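Local coordinates for diaminobutyrate-pyruvate transaminase and L-2,4-diaminobutyrate decarboxylase (Vibrio parahaemolyticus, PDB 2QMA), which is probably a pyridoxal-phosphate enzyme combining transaminase and decarboxylase activities, of which this chain is the C-terminal, decarboxylase-like domain, at residues 107-112 with 326-331; 294-299 with 320-325. All blocks are in the same frame, centred on the assembly; numbering follows the deposited sequence.

Overall arrangement
Contacts 1 and 2 are both buried near the centre of the chain, their centres about 11 Å apart, and neither lies at the surface. Contact 2 joins the ends of two neighbouring parallel strands of the large mixed sheet and carries Lys325, the predicted cofactor lysine. Contact 1 takes over at the next residue, where the loop leading to strand 334-338 meets the loop before helix 113-125. The two are linked by Thr109 to the carbonyl of Lys325 and by the backbone of Gln329 to that of Phe323. Each has one backbone bond across it; contact 2 adds a water bridge and, within 320-325, the Lys325-Asp322 ion pair, whereas contact 1 adds apolar packing and adjoins the second subunit.

Contact 1: 107-112 with 326-331; sequences LHTPPL and LFYQTI
Pro111 and Tyr328 bring the two irregular backbones closest, their CA atoms 5.1 Å apart, where the loops run at 111° to each other. This is a loop-on-loop contact of the fold type I pyridoxal-phosphate enzymes: 107-112 leads into helix 113-125, while the loop 326-331 follows the predicted cofactor lysine, Lys325. One straight hydrogen bond joins the backbones, from Leu112 N to Tyr328 O (2.8 Å, 172° at the hydrogen), the donor lying in the carbonyl plane. Pro111 CA adds a weaker C-H...O contact to the same oxygen. Tyr328 has positive phi, and its CB heads into the opposite loop, where CG of Leu112 packs against it at 3.5 Å.

Thr109 works on the other flank of Tyr328, the two side chains crossing at about a right angle. With chi1 at -152°, its OG1 hydrogen-bonds Lys325 O and passes 3.1 Å from CD1 of Tyr328, oblique to the ring; the methyl CG2 lies 3.5 Å from Gln329 O. Leu326 O sits over one face of the tyrosine ring toward its rim. Outside the two loops, the phenol OH of Tyr328 is bonded to Leu473 O, and OG1 of Thr330 to Glu119. The second subunit closes in as well, its Phe23 meeting Tyr328 edge-to-face and its Asn126 bonding both His108 NE2 and Ile331 N.

Beyond the tyrosine, CB of Pro111 rests on CG2 of Thr330 at 3.6 Å. Gln329 folds back at chi2, bringing NE2 to 3.9 Å from CD1 of Leu112 and within a 2.8 Å hydrogen bond to Phe327 O, a donor that lies well out of the carbonyl plane of Phe327.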
loop_
_atom_site.group_PDB
_atom_site.type_symbol
_atom_site.label_atom_id
_atom_site.label_comp_id
_atom_site.label_asym_id
_atom_site.label_seq_id
_atom_site.Cartn_x
_atom_site.Cartn_y
_atom_site.Cartn_z
ATOM N N LEU A 107 -2.594 -15.112 9.720
ATOM C CA LEU A 107 -3.075 -13.808 10.172
ATOM C C LEU A 107 -3.729 -13.091 9.004
ATOM O O LEU A 107 -3.249 -12.058 8.527
ATOM C CB LEU A 107 -1.927 -13.003 10.792
ATOM C CG LEU A 107 -1.461 -13.562 12.144
ATOM C CD1 LEU A 107 -0.135 -12.914 12.600
ATOM C CD2 LEU A 107 -2.515 -13.379 13.261
ATOM N N HIS A 108 -4.836 -13.672 8.560
ATOM C CA HIS A 108 -5.567 -13.258 7.378
ATOM C C HIS A 108 -7.020 -13.154 7.848
ATOM O O HIS A 108 -7.685 -14.159 8.049
ATOM C CB HIS A 108 -5.422 -14.299 6.277
ATOM C CG HIS A 108 -6.160 -13.960 5.014
ATOM N ND1 HIS A 108 -6.587 -14.921 4.121
ATOM C CD2 HIS A 108 -6.559 -12.768 4.505
ATOM C CE1 HIS A 108 -7.200 -14.333 3.106
ATOM N NE2 HIS A 108 -7.192 -13.027 3.317
ATOM N N THR A 109 -7.480 -11.911 8.022
ATOM C CA THR A 109 -8.632 -11.597 8.843
ATOM C C THR A 109 -9.958 -11.540 8.075
ATOM O O THR A 109 -10.019 -11.022 6.928
ATOM C CB THR A 109 -8.337 -10.275 9.671
ATOM O OG1 THR A 109 -9.067 -10.279 10.896
ATOM C CG2 THR A 109 -8.601 -8.997 8.880
ATOM N N PRO A 110 -11.023 -12.093 8.676
ATOM C CA PRO A 110 -12.339 -11.854 8.081
ATOM C C PRO A 110 -12.698 -10.365 8.345
ATOM O O PRO A 110 -12.581 -9.877 9.486
ATOM C CB PRO A 110 -13.257 -12.847 8.820
ATOM C CG PRO A 110 -12.603 -13.034 10.196
ATOM C CD PRO A 110 -11.095 -12.910 9.910
ATOM N N PRO A 111 -13.046 -9.629 7.280
ATOM C CA PRO A 111 -13.230 -8.166 7.352
ATOM C C PRO A 111 -14.479 -7.706 8.118
ATOM O O PRO A 111 -15.567 -8.230 7.931
ATOM C CB PRO A 111 -13.297 -7.734 5.877
ATOM C CG PRO A 111 -13.774 -8.949 5.166
ATOM C CD PRO A 111 -13.238 -10.151 5.916
ATOM N N LEU A 112 -14.269 -6.733 8.993
ATOM C CA LEU A 112 -15.320 -6.111 9.725
ATOM C C LEU A 112 -16.178 -5.296 8.777
ATOM O O LEU A 112 -15.688 -4.595 7.903
ATOM C CB LEU A 112 -14.749 -5.195 10.807
ATOM C CG LEU A 112 -14.811 -5.624 12.294
ATOM C CD1 LEU A 112 -14.590 -4.396 13.172
ATOM C CD2 LEU A 112 -16.074 -6.406 12.719
ATOM N N LEU A 326 -5.702 -8.464 13.721
ATOM C CA LEU A 326 -6.688 -8.742 14.746
ATOM C C LEU A 326 -7.696 -7.605 14.949
ATOM O O LEU A 326 -8.700 -7.773 15.648
ATOM C CB LEU A 326 -5.941 -9.053 16.044
ATOM C CG LEU A 326 -6.474 -9.922 17.167
ATOM C CD1 LEU A 326 -7.185 -11.205 16.730
ATOM C CD2 LEU A 326 -5.315 -10.161 18.190
ATOM N N PHE A 327 -7.461 -6.451 14.325
ATOM C CA PHE A 327 -8.495 -5.382 14.327
ATOM C C PHE A 327 -9.560 -5.551 13.216
ATOM O O PHE A 327 -10.490 -4.736 13.096
ATOM C CB PHE A 327 -7.873 -4.009 14.144
ATOM C CG PHE A 327 -7.072 -3.483 15.335
ATOM C CD1 PHE A 327 -7.625 -2.541 16.219
ATOM C CD2 PHE A 327 -5.724 -3.841 15.494
ATOM C CE1 PHE A 327 -6.856 -1.995 17.275
ATOM C CE2 PHE A 327 -4.968 -3.328 16.530
ATOM C CZ PHE A 327 -5.526 -2.386 17.420
ATOM N N TYR A 328 -9.404 -6.595 12.405
ATOM C CA TYR A 328 -10.384 -6.970 11.359
ATOM C C TYR A 328 -10.605 -5.989 10.203
ATOM O O TYR A 328 -11.596 -6.097 9.472
ATOM C CB TYR A 328 -11.735 -7.236 12.020
ATOM C CG TYR A 328 -11.648 -8.218 13.159
ATOM C CD1 TYR A 328 -11.335 -9.565 12.923
ATOM C CD2 TYR A 328 -11.976 -7.827 14.462
ATOM C CE1 TYR A 328 -11.302 -10.499 13.966
ATOM C CE2 TYR A 328 -11.958 -8.780 15.535
ATOM C CZ TYR A 328 -11.601 -10.102 15.259
ATOM O OH TYR A 328 -11.559 -11.026 16.273
ATOM N N GLN A 329 -9.688 -5.034 10.036
ATOM C CA GLN A 329 -9.776 -4.105 8.921
ATOM C C GLN A 329 -9.361 -4.802 7.614
ATOM O O GLN A 329 -8.532 -5.712 7.640
ATOM C CB GLN A 329 -8.899 -2.850 9.195
ATOM C CG GLN A 329 -9.258 -2.191 10.553
ATOM C CD GLN A 329 -10.763 -1.883 10.682
ATOM O OE1 GLN A 329 -11.261 -0.928 10.085
ATOM N NE2 GLN A 329 -11.486 -2.712 11.435
ATOM N N THR A 330 -9.896 -4.350 6.481
ATOM C CA THR A 330 -9.441 -4.846 5.190
ATOM C C THR A 330 -7.965 -4.449 4.883
ATOM O O THR A 330 -7.483 -3.354 5.260
ATOM C CB THR A 330 -10.328 -4.345 4.037
ATOM O OG1 THR A 330 -10.465 -2.939 4.145
ATOM C CG2 THR A 330 -11.761 -4.989 4.051
ATOM N N ILE A 331 -7.248 -5.336 4.206
ATOM C CA ILE A 331 -5.906 -4.970 3.700
ATOM C C ILE A 331 -5.993 -3.795 2.723
ATOM O O ILE A 331 -6.895 -3.796 1.904
ATOM C CB ILE A 331 -5.238 -6.185 3.021
ATOM C CG1 ILE A 331 -5.066 -7.329 4.036
ATOM C CG2 ILE A 331 -3.898 -5.793 2.336
ATOM C CD1 ILE A 331 -5.177 -8.703 3.361
#

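Contact 2: 294-299 with 320-325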
loop_
_atom_site.group_PDB
_atom_site.type_symbol
_atom_site.label_atom_id
_atom_site.label_comp_id
_atom_site.label_asym_id
_atom_site.label_seq_id
_atom_site.Cartn_x
_atom_site.Cartn_y
_atom_site.Cartn_z
ATOM N N ASP A 294 7.255 -4.875 17.471
ATOM C CA ASP A 294 6.468 -5.394 16.375
ATOM C C ASP A 294 5.129 -5.917 16.951
ATOM O O ASP A 294 5.014 -7.088 17.402
ATOM C CB ASP A 294 7.237 -6.485 15.605
ATOM C CG ASP A 294 6.435 -7.064 14.405
ATOM O OD1 ASP A 294 5.262 -6.676 14.198
ATOM O OD2 ASP A 294 6.989 -7.939 13.685
ATOM N N GLY A 295 4.101 -5.078 16.926
ATOM C CA GLY A 295 2.832 -5.555 17.445
ATOM C C GLY A 295 1.820 -5.864 16.387
ATOM O O GLY A 295 0.632 -5.728 16.649
ATOM N N ALA A 296 2.293 -6.292 15.214
ATOM C CA ALA A 296 1.421 -6.549 14.064
ATOM C C ALA A 296 0.287 -7.496 14.473
ATOM O O ALA A 296 -0.871 -7.197 14.190
ATOM C CB ALA A 296 2.225 -7.052 12.836
ATOM N N TYR A 297 0.611 -8.567 15.199
ATOM C CA TYR A 297 -0.368 -9.489 15.743
ATOM C C TYR A 297 -1.026 -9.037 17.080
ATOM O O TYR A 297 -2.203 -8.672 17.105
ATOM C CB TYR A 297 0.267 -10.885 15.830
ATOM C CG TYR A 297 -0.614 -12.040 16.320
ATOM C CD1 TYR A 297 -2.017 -11.900 16.514
ATOM C CD2 TYR A 297 -0.036 -13.301 16.552
ATOM C CE1 TYR A 297 -2.806 -13.006 16.963
ATOM C CE2 TYR A 297 -0.808 -14.393 16.988
ATOM C CZ TYR A 297 -2.178 -14.236 17.201
ATOM O OH TYR A 297 -2.862 -15.344 17.620
ATOM N N GLY A 298 -0.258 -9.014 18.168
ATOM C CA GLY A 298 -0.801 -8.846 19.518
ATOM C C GLY A 298 -0.973 -7.415 19.996
ATOM O O GLY A 298 -1.426 -7.170 21.123
ATOM N N GLY A 299 -0.635 -6.459 19.139
ATOM C CA GLY A 299 -0.867 -5.046 19.446
ATOM C C GLY A 299 -2.329 -4.805 19.779
ATOM O O GLY A 299 -2.617 -3.964 20.621
ATOM N N SER A 320 4.871 -0.882 15.561
ATOM C CA SER A 320 4.007 -1.182 14.432
ATOM C C SER A 320 2.708 -1.907 14.854
ATOM O O SER A 320 2.686 -2.768 15.737
ATOM C CB SER A 320 4.720 -1.796 13.270
ATOM O OG SER A 320 5.324 -3.003 13.566
ATOM N N VAL A 321 1.623 -1.454 14.256
ATOM C CA VAL A 321 0.258 -1.885 14.571
ATOM C C VAL A 321 -0.361 -2.291 13.213
ATOM O O VAL A 321 -0.324 -1.509 12.264
ATOM C CB VAL A 321 -0.605 -0.718 15.188
ATOM C CG1 VAL A 321 -1.988 -1.249 15.569
ATOM C CG2 VAL A 321 0.085 -0.047 16.369
ATOM N N ASP A 322 -0.833 -3.531 13.105
ATOM C CA ASP A 322 -1.513 -3.985 11.889
ATOM C C ASP A 322 -2.985 -4.149 12.127
ATOM O O ASP A 322 -3.375 -5.118 12.767
ATOM C CB ASP A 322 -0.960 -5.327 11.424
ATOM C CG ASP A 322 -0.213 -5.218 10.144
ATOM O OD1 ASP A 322 -0.070 -4.064 9.676
ATOM O OD2 ASP A 322 0.252 -6.265 9.619
ATOM N N PHE A 323 -3.791 -3.211 11.626
ATOM C CA PHE A 323 -5.237 -3.279 11.791
ATOM C C PHE A 323 -5.877 -4.373 10.938
ATOM O O PHE A 323 -6.963 -4.854 11.262
ATOM C CB PHE A 323 -5.868 -1.940 11.463
ATOM C CG PHE A 323 -5.326 -0.806 12.279
ATOM C CD1 PHE A 323 -5.689 -0.668 13.608
ATOM C CD2 PHE A 323 -4.431 0.103 11.710
ATOM C CE1 PHE A 323 -5.177 0.366 14.374
ATOM C CE2 PHE A 323 -3.902 1.134 12.445
ATOM C CZ PHE A 323 -4.276 1.286 13.784
ATOM N N HIS A 324 -5.204 -4.763 9.855
ATOM C CA HIS A 324 -5.744 -5.778 9.001
ATOM C C HIS A 324 -5.414 -7.161 9.498
ATOM O O HIS A 324 -5.584 -8.128 8.779
ATOM C CB HIS A 324 -5.373 -5.577 7.513
ATOM C CG HIS A 324 -3.905 -5.502 7.246
ATOM N ND1 HIS A 324 -3.042 -6.559 7.463
ATOM C CD2 HIS A 324 -3.157 -4.514 6.707
ATOM C CE1 HIS A 324 -1.823 -6.218 7.085
ATOM N NE2 HIS A 324 -1.864 -4.977 6.634
ATOM N N LYS A 325 -4.925 -7.251 10.729
ATOM C CA LYS A 325 -4.859 -8.530 11.405
ATOM C C LYS A 325 -6.017 -8.596 12.440
ATOM O O LYS A 325 -7.203 -8.734 12.064
ATOM C CB LYS A 325 -3.452 -8.799 11.991
ATOM C CG LYS A 325 -2.397 -9.115 10.909
ATOM C CD LYS A 325 -0.989 -9.173 11.477
ATOM C CE LYS A 325 0.002 -9.850 10.558
ATOM N NZ LYS A 325 0.472 -9.119 9.352
HETATM O O HOH W 1 4.806 -5.342 12.014
HETATM O O HOH W 2 -1.448 -4.724 15.963
#
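Asp294 and Ser320 face each other as a parallel bridge at the ends of strands 290-295 and 318-322, where Gly295 N donates to Ser320 O at 3.0 Å, a bent bond of 130°, before the chains part into loops. The side chains of Asp294 and Ser320 lie on the same face of the sheet, but OD1 and OG stand too far apart to bond directly. Water 1 spans them, 2.6 Å from Asp294 OD1 and 2.9 Å from Ser320 OG, and Asn171 ties the pair again, reaching Asp294 OD2 with ND2 and Ser320 OG with OD1. Asp294 extends with CG anti to its own nitrogen (chi1 -179°), which leaves OD1 turned to its own chain as well. There it takes the N-H of Ala296 at 3.2 Å on its anti side, forming an Asx turn that bends the backbone just past the strand.

Asp294-Gly295-Ala296, where strand 290-295 gives way to loop, and His324-Lys325, just past the other strand, are consistent with the pattern of fold type I pyridoxal-phosphate decarboxylases, in which loops at the strand ends line the cofactor site; Lys325 is the predicted attachment residue, without cofactor here. A type I turn from Asp322 to Lys325 carries the lysine back toward the first loop. Its chain runs extended past Ala296, then bends at chi4 so that NZ reaches OD2 of Asp322, a 2.9 Å salt bridge met nearly along the C-O bond. Ala296 O lies between CD of Lys325 (3.4 Å) and CB of Asp322 (3.3 Å), and CB of Ala296 is 3.9 Å from OD2 of Asp322. CB of Tyr297 heads away from 320-325, and the tyrosine hydroxyl is bonded to OG of Ser425.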